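Local coordinates for Mgp-operon protein 3 (Mycoplasma pneumoniae, PDB 6RJ1) that is probably an extracellular adhesion protein of the cell membrane, taking part in the attachment of this human pathogen to host cells, at residues A[493-498]-A[533-538]; A[703-707]-A[723-727]. All coordinates share one frame; numbering follows the deposited sequence.

Contact 1: A[493-498]-A[533-538]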
loop_
_atom_site.group_PDB
_atom_site.type_symbol
_atom_site.label_atom_id
_atom_site.label_comp_id
_atom_site.label_asym_id
_atom_site.label_seq_id
_atom_site.Cartn_x
_atom_site.Cartn_y
_atom_site.Cartn_z
ATOM N N TRP A 493 -6.449 10.533 4.793
ATOM C CA TRP A 493 -6.156 10.363 3.368
ATOM C C TRP A 493 -7.397 10.706 2.519
ATOM O O TRP A 493 -7.256 11.271 1.430
ATOM C CB TRP A 493 -5.664 8.949 3.054
ATOM C CG TRP A 493 -4.191 8.753 3.260
ATOM C CD1 TRP A 493 -3.595 7.861 4.101
ATOM C CD2 TRP A 493 -3.128 9.458 2.600
ATOM N NE1 TRP A 493 -2.229 7.957 4.004
ATOM C CE2 TRP A 493 -1.913 8.928 3.087
ATOM C CE3 TRP A 493 -3.085 10.479 1.625
ATOM C CZ2 TRP A 493 -0.664 9.406 2.660
ATOM C CZ3 TRP A 493 -1.851 10.937 1.189
ATOM C CH2 TRP A 493 -0.657 10.415 1.713
ATOM N N ALA A 494 -8.607 10.407 3.055
ATOM C CA ALA A 494 -9.904 10.690 2.433
ATOM C C ALA A 494 -10.144 12.191 2.273
ATOM O O ALA A 494 -11.004 12.590 1.489
ATOM C CB ALA A 494 -11.029 10.058 3.245
ATOM N N LYS A 495 -9.404 13.016 3.032
ATOM C CA LYS A 495 -9.474 14.481 2.976
ATOM C C LYS A 495 -8.241 15.055 2.234
ATOM O O LYS A 495 -8.057 16.272 2.199
ATOM C CB LYS A 495 -9.618 15.077 4.381
ATOM C CG LYS A 495 -11.029 14.992 4.936
ATOM C CD LYS A 495 -11.107 15.337 6.420
ATOM C CE LYS A 495 -11.217 16.817 6.693
ATOM N NZ LYS A 495 -11.663 17.096 8.088
ATOM N N THR A 496 -7.404 14.166 1.635
ATOM C CA THR A 496 -6.234 14.554 0.848
ATOM C C THR A 496 -6.467 14.150 -0.603
ATOM O O THR A 496 -6.315 12.978 -0.966
ATOM C CB THR A 496 -4.923 14.005 1.434
ATOM O OG1 THR A 496 -4.865 14.282 2.830
ATOM C CG2 THR A 496 -3.699 14.594 0.755
ATOM N N GLU A 497 -6.880 15.129 -1.419
ATOM C CA GLU A 497 -7.147 14.969 -2.839
ATOM C C GLU A 497 -5.813 14.969 -3.583
ATOM O O GLU A 497 -5.010 15.894 -3.439
ATOM C CB GLU A 497 -8.076 16.086 -3.335
ATOM C CG GLU A 497 -8.677 15.866 -4.716
ATOM C CD GLU A 497 -9.308 17.123 -5.291
ATOM O OE1 GLU A 497 -8.560 17.995 -5.791
ATOM O OE2 GLU A 497 -10.554 17.241 -5.228
ATOM N N LEU A 498 -5.560 13.901 -4.337
ATOM C CA LEU A 498 -4.331 13.744 -5.103
ATOM C C LEU A 498 -4.625 13.877 -6.588
ATOM O O LEU A 498 -5.779 13.753 -7.013
ATOM C CB LEU A 498 -3.677 12.371 -4.818
ATOM C CG LEU A 498 -3.318 12.048 -3.356
ATOM C CD1 LEU A 498 -2.746 10.676 -3.230
ATOM C CD2 LEU A 498 -2.329 13.045 -2.771
ATOM N N LEU A 533 -15.987 12.705 0.052
ATOM C CA LEU A 533 -14.611 12.386 0.405
ATOM C C LEU A 533 -13.908 11.657 -0.750
ATOM O O LEU A 533 -14.571 11.233 -1.703
ATOM C CB LEU A 533 -14.558 11.605 1.728
ATOM C CG LEU A 533 -15.137 12.342 2.959
ATOM C CD1 LEU A 533 -15.479 11.381 4.059
ATOM C CD2 LEU A 533 -14.207 13.443 3.475
ATOM N N THR A 534 -12.571 11.583 -0.713
ATOM C CA THR A 534 -11.802 10.963 -1.787
ATOM C C THR A 534 -11.210 9.617 -1.302
ATOM O O THR A 534 -11.694 9.061 -0.303
ATOM C CB THR A 534 -10.791 11.980 -2.386
ATOM O OG1 THR A 534 -10.202 11.434 -3.568
ATOM C CG2 THR A 534 -9.698 12.433 -1.396
ATOM N N GLN A 535 -10.200 9.083 -2.039
ATOM C CA GLN A 535 -9.531 7.818 -1.747
ATOM C C GLN A 535 -9.068 7.766 -0.274
ATOM O O GLN A 535 -8.338 8.651 0.171
ATOM C CB GLN A 535 -8.403 7.525 -2.773
ATOM C CG GLN A 535 -7.578 6.249 -2.535
ATOM C CD GLN A 535 -8.345 4.961 -2.512
ATOM O OE1 GLN A 535 -9.318 4.761 -3.252
ATOM N NE2 GLN A 535 -7.899 4.040 -1.675
ATOM N N PRO A 536 -9.570 6.776 0.503
ATOM C CA PRO A 536 -9.263 6.739 1.937
ATOM C C PRO A 536 -7.984 6.028 2.379
ATOM O O PRO A 536 -7.512 6.299 3.472
ATOM C CB PRO A 536 -10.468 5.989 2.495
ATOM C CG PRO A 536 -10.744 4.973 1.437
ATOM C CD PRO A 536 -10.523 5.706 0.141
ATOM N N ALA A 537 -7.500 5.045 1.617
ATOM C CA ALA A 537 -6.375 4.239 2.063
ATOM C C ALA A 537 -5.286 4.018 1.039
ATOM O O ALA A 537 -5.535 4.010 -0.172
ATOM C CB ALA A 537 -6.878 2.902 2.585
ATOM N N TYR A 538 -4.061 3.827 1.558
ATOM C CA TYR A 538 -2.862 3.575 0.774
ATOM C C TYR A 538 -1.951 2.565 1.461
ATOM O O TYR A 538 -1.936 2.479 2.691
ATOM C CB TYR A 538 -2.105 4.901 0.511
ATOM C CG TYR A 538 -2.883 5.881 -0.345
ATOM C CD1 TYR A 538 -2.878 5.780 -1.734
ATOM C CD2 TYR A 538 -3.677 6.872 0.236
ATOM C CE1 TYR A 538 -3.636 6.644 -2.523
ATOM C CE2 TYR A 538 -4.441 7.737 -0.542
ATOM C CZ TYR A 538 -4.408 7.628 -1.921
ATOM O OH TYR A 538 -5.162 8.491 -2.680
HETATM O O HOH W 1 -8.737 8.192 4.971
HETATM O O HOH W 2 -6.968 10.404 -1.458
HETATM O O HOH W 3 -7.291 11.544 -4.128
#
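W493 and Y538 meet at the apolar centre in an edge-to-face (T-shaped) pair. The tyrosine turns its edge toward one face of the indole, with the ring planes at 66° and Y538 CD2 3.5 Å from W493 CD2, near the rim of that face. W493 CG lies anti to its own carbonyl carbon (chi1 -85°), which brings the indole over the tyrosine edge. L498 and Y538 point toward each other, and L498 CD1 lies 3.7 Å from Y538 CZ at the phenol end of the ring. Beside this pair, A494 fits between L533 and P536, its CB 4.1 Å from L533 CB. K495 and L533 run alongside each other, while the ammonium end of K495 is held by S719.

Residues 493-496 form a type I beta turn leading into strand 496-498, closed by T496 N and W493 O, and A494 at its second position offers its carbonyl to the facing loop: T534 N donates to A494 O at 2.9 Å, nearly straight at 174°, in the carbonyl plane and on a lone pair. T534 presents CG2 to the T496 carbonyl and sends OG1 to E510.

Three waters finish the polar edge. One accepts from A494 N (2.9 Å) and donates to P536 O; another accepts from L498 N and donates to T534 OG1. The third lies in the plane of the Y538 ring, 2.9 Å from Y538 OH and close to T496 O and Q535 O.

Y538 opens strand 538-546, and both segments lie in the MgpC adhesin range, a family of the beta-propeller clan. A single direct hydrogen bond, largely apolar contact and water bridges between polar atoms are consistent with a buried joint where few donors and acceptors face each other directly.

Contact 2: A[703-707]-A[723-727]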
loop_
_atom_site.group_PDB
_atom_site.type_symbol
_atom_site.label_atom_id
_atom_site.label_comp_id
_atom_site.label_asym_id
_atom_site.label_seq_id
_atom_site.Cartn_x
_atom_site.Cartn_y
_atom_site.Cartn_z
ATOM N N GLU A 703 2.088 22.711 0.693
ATOM C CA GLU A 703 1.179 21.573 0.543
ATOM C C GLU A 703 1.170 20.760 1.844
ATOM O O GLU A 703 0.114 20.291 2.270
ATOM C CB GLU A 703 1.575 20.691 -0.653
ATOM C CG GLU A 703 1.288 21.317 -2.009
ATOM C CD GLU A 703 1.790 20.532 -3.208
ATOM O OE1 GLU A 703 3.008 20.246 -3.265
ATOM O OE2 GLU A 703 0.968 20.219 -4.101
ATOM N N LEU A 704 2.341 20.638 2.489
ATOM C CA LEU A 704 2.495 19.953 3.770
ATOM C C LEU A 704 1.846 20.755 4.891
ATOM O O LEU A 704 1.224 20.166 5.770
ATOM C CB LEU A 704 3.978 19.702 4.089
ATOM C CG LEU A 704 4.658 18.561 3.330
ATOM C CD1 LEU A 704 6.156 18.614 3.503
ATOM C CD2 LEU A 704 4.121 17.197 3.747
ATOM N N LYS A 705 1.957 22.103 4.837
ATOM C CA LYS A 705 1.377 23.021 5.823
ATOM C C LYS A 705 -0.144 22.956 5.795
ATOM O O LYS A 705 -0.763 23.071 6.851
ATOM C CB LYS A 705 1.855 24.449 5.585
ATOM C CG LYS A 705 1.736 25.350 6.806
ATOM C CD LYS A 705 2.250 26.727 6.491
ATOM C CE LYS A 705 1.978 27.685 7.627
ATOM N NZ LYS A 705 2.741 28.963 7.493
ATOM N N SER A 706 -0.743 22.742 4.596
ATOM C CA SER A 706 -2.184 22.609 4.424
ATOM C C SER A 706 -2.684 21.341 5.095
ATOM O O SER A 706 -3.758 21.364 5.689
ATOM C CB SER A 706 -2.552 22.613 2.948
ATOM O OG SER A 706 -2.268 23.887 2.395
ATOM N N ALA A 707 -1.886 20.253 5.036
ATOM C CA ALA A 707 -2.203 18.971 5.657
ATOM C C ALA A 707 -2.160 19.084 7.184
ATOM O O ALA A 707 -3.009 18.491 7.851
ATOM C CB ALA A 707 -1.245 17.897 5.170
ATOM N N VAL A 723 -7.288 18.783 1.256
ATOM C CA VAL A 723 -5.878 19.129 1.051
ATOM C C VAL A 723 -5.637 18.788 -0.422
ATOM O O VAL A 723 -6.062 17.722 -0.878
ATOM C CB VAL A 723 -4.924 18.303 1.971
ATOM C CG1 VAL A 723 -3.487 18.806 1.883
ATOM C CG2 VAL A 723 -5.394 18.298 3.414
ATOM N N LYS A 724 -4.994 19.681 -1.169
ATOM C CA LYS A 724 -4.731 19.437 -2.585
ATOM C C LYS A 724 -3.241 19.317 -2.910
ATOM O O LYS A 724 -2.503 20.304 -2.826
ATOM C CB LYS A 724 -5.420 20.488 -3.477
ATOM C CG LYS A 724 -6.914 20.254 -3.676
ATOM C CD LYS A 724 -7.472 21.178 -4.753
ATOM C CE LYS A 724 -8.981 21.186 -4.779
ATOM N NZ LYS A 724 -9.509 22.132 -5.796
ATOM N N TRP A 725 -2.809 18.096 -3.274
ATOM C CA TRP A 725 -1.442 17.784 -3.693
ATOM C C TRP A 725 -1.546 17.553 -5.202
ATOM O O TRP A 725 -1.991 16.491 -5.646
ATOM C CB TRP A 725 -0.890 16.543 -2.947
ATOM C CG TRP A 725 -0.677 16.709 -1.461
ATOM C CD1 TRP A 725 -0.889 17.833 -0.710
ATOM C CD2 TRP A 725 -0.170 15.713 -0.556
ATOM N NE1 TRP A 725 -0.566 17.593 0.606
ATOM C CE2 TRP A 725 -0.118 16.302 0.730
ATOM C CE3 TRP A 725 0.244 14.376 -0.706
ATOM C CZ2 TRP A 725 0.326 15.598 1.857
ATOM C CZ3 TRP A 725 0.671 13.679 0.410
ATOM C CH2 TRP A 725 0.723 14.291 1.672
ATOM N N THR A 726 -1.242 18.593 -5.983
ATOM C CA THR A 726 -1.391 18.572 -7.442
ATOM C C THR A 726 -0.190 17.977 -8.204
ATOM O O THR A 726 -0.352 17.564 -9.358
ATOM C CB THR A 726 -1.746 19.969 -7.956
ATOM O OG1 THR A 726 -0.845 20.911 -7.386
ATOM C CG2 THR A 726 -3.181 20.362 -7.621
ATOM N N ASN A 727 0.999 17.920 -7.578
ATOM C CA ASN A 727 2.179 17.366 -8.243
ATOM C C ASN A 727 2.365 15.880 -7.923
ATOM O O ASN A 727 3.412 15.441 -7.442
ATOM C CB ASN A 727 3.422 18.205 -7.967
ATOM C CG ASN A 727 3.330 19.537 -8.643
ATOM O OD1 ASN A 727 3.371 19.631 -9.870
ATOM N ND2 ASN A 727 3.168 20.588 -7.864
HETATM O O HOH W 4 1.890 17.709 -4.793
HETATM O O HOH W 5 4.742 19.700 -5.257
#
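E703 and W725 supply the stronger of two direct hydrogen bonds between helix and strand: W725 NE1 donates to E703 O at 3.2 Å, from well above the carbonyl plane and bent at 146°. A weak bond from T726 N to E703 OE2 joins it. The glutamate chain, extended beyond CG, carries its carboxylate along the strand to reach this amide, and its OE1 also receives N700 N, just ahead of the helix.

Water extends the same grip. One molecule donates to E703 OE2 and accepts from N727 N at 2.9 Å; a second donates to E703 OE1 at 2.7 Å and takes a weak bond from N727 ND2.

The apolar contacts are modest. V723 CG1 packs 4.1 Å from A707 CB, which also meets the indole edge near W725 CZ2, while E703 CB approaches W725 CD1 at 3.8 Å.

The axes of helix segment 703-707 and strand segment 723-725 run nearly antiparallel, at 155°, and approach to 8.0 Å. L704 and A707 meet strand 477-482 of another sheet, and W725 packs on T496 and L498 of strand 496-498.

In the fold
Contact 1 is a buried meeting of a turn and a loop, whereas contact 2, farther from the chain's centre, sets a helix on a strand and is only partly buried, with T726 and K724 exposed. They share one sheet, for strands 496-498 and 723-732 are parallel neighbours. Backbone pairs join them, E497 N to V723 O and K495 O to V723 N, each at 2.8 Å and probably hydrogen bonds, while L498 packs on W725. Water bridges both contacts, but contact 1 rests on an aromatic pair and one backbone bond, contact 2 on an indole N-H and a buried glutamate. Y478 meets both tryptophans, W493 and W725, linking the two sites through a common ring.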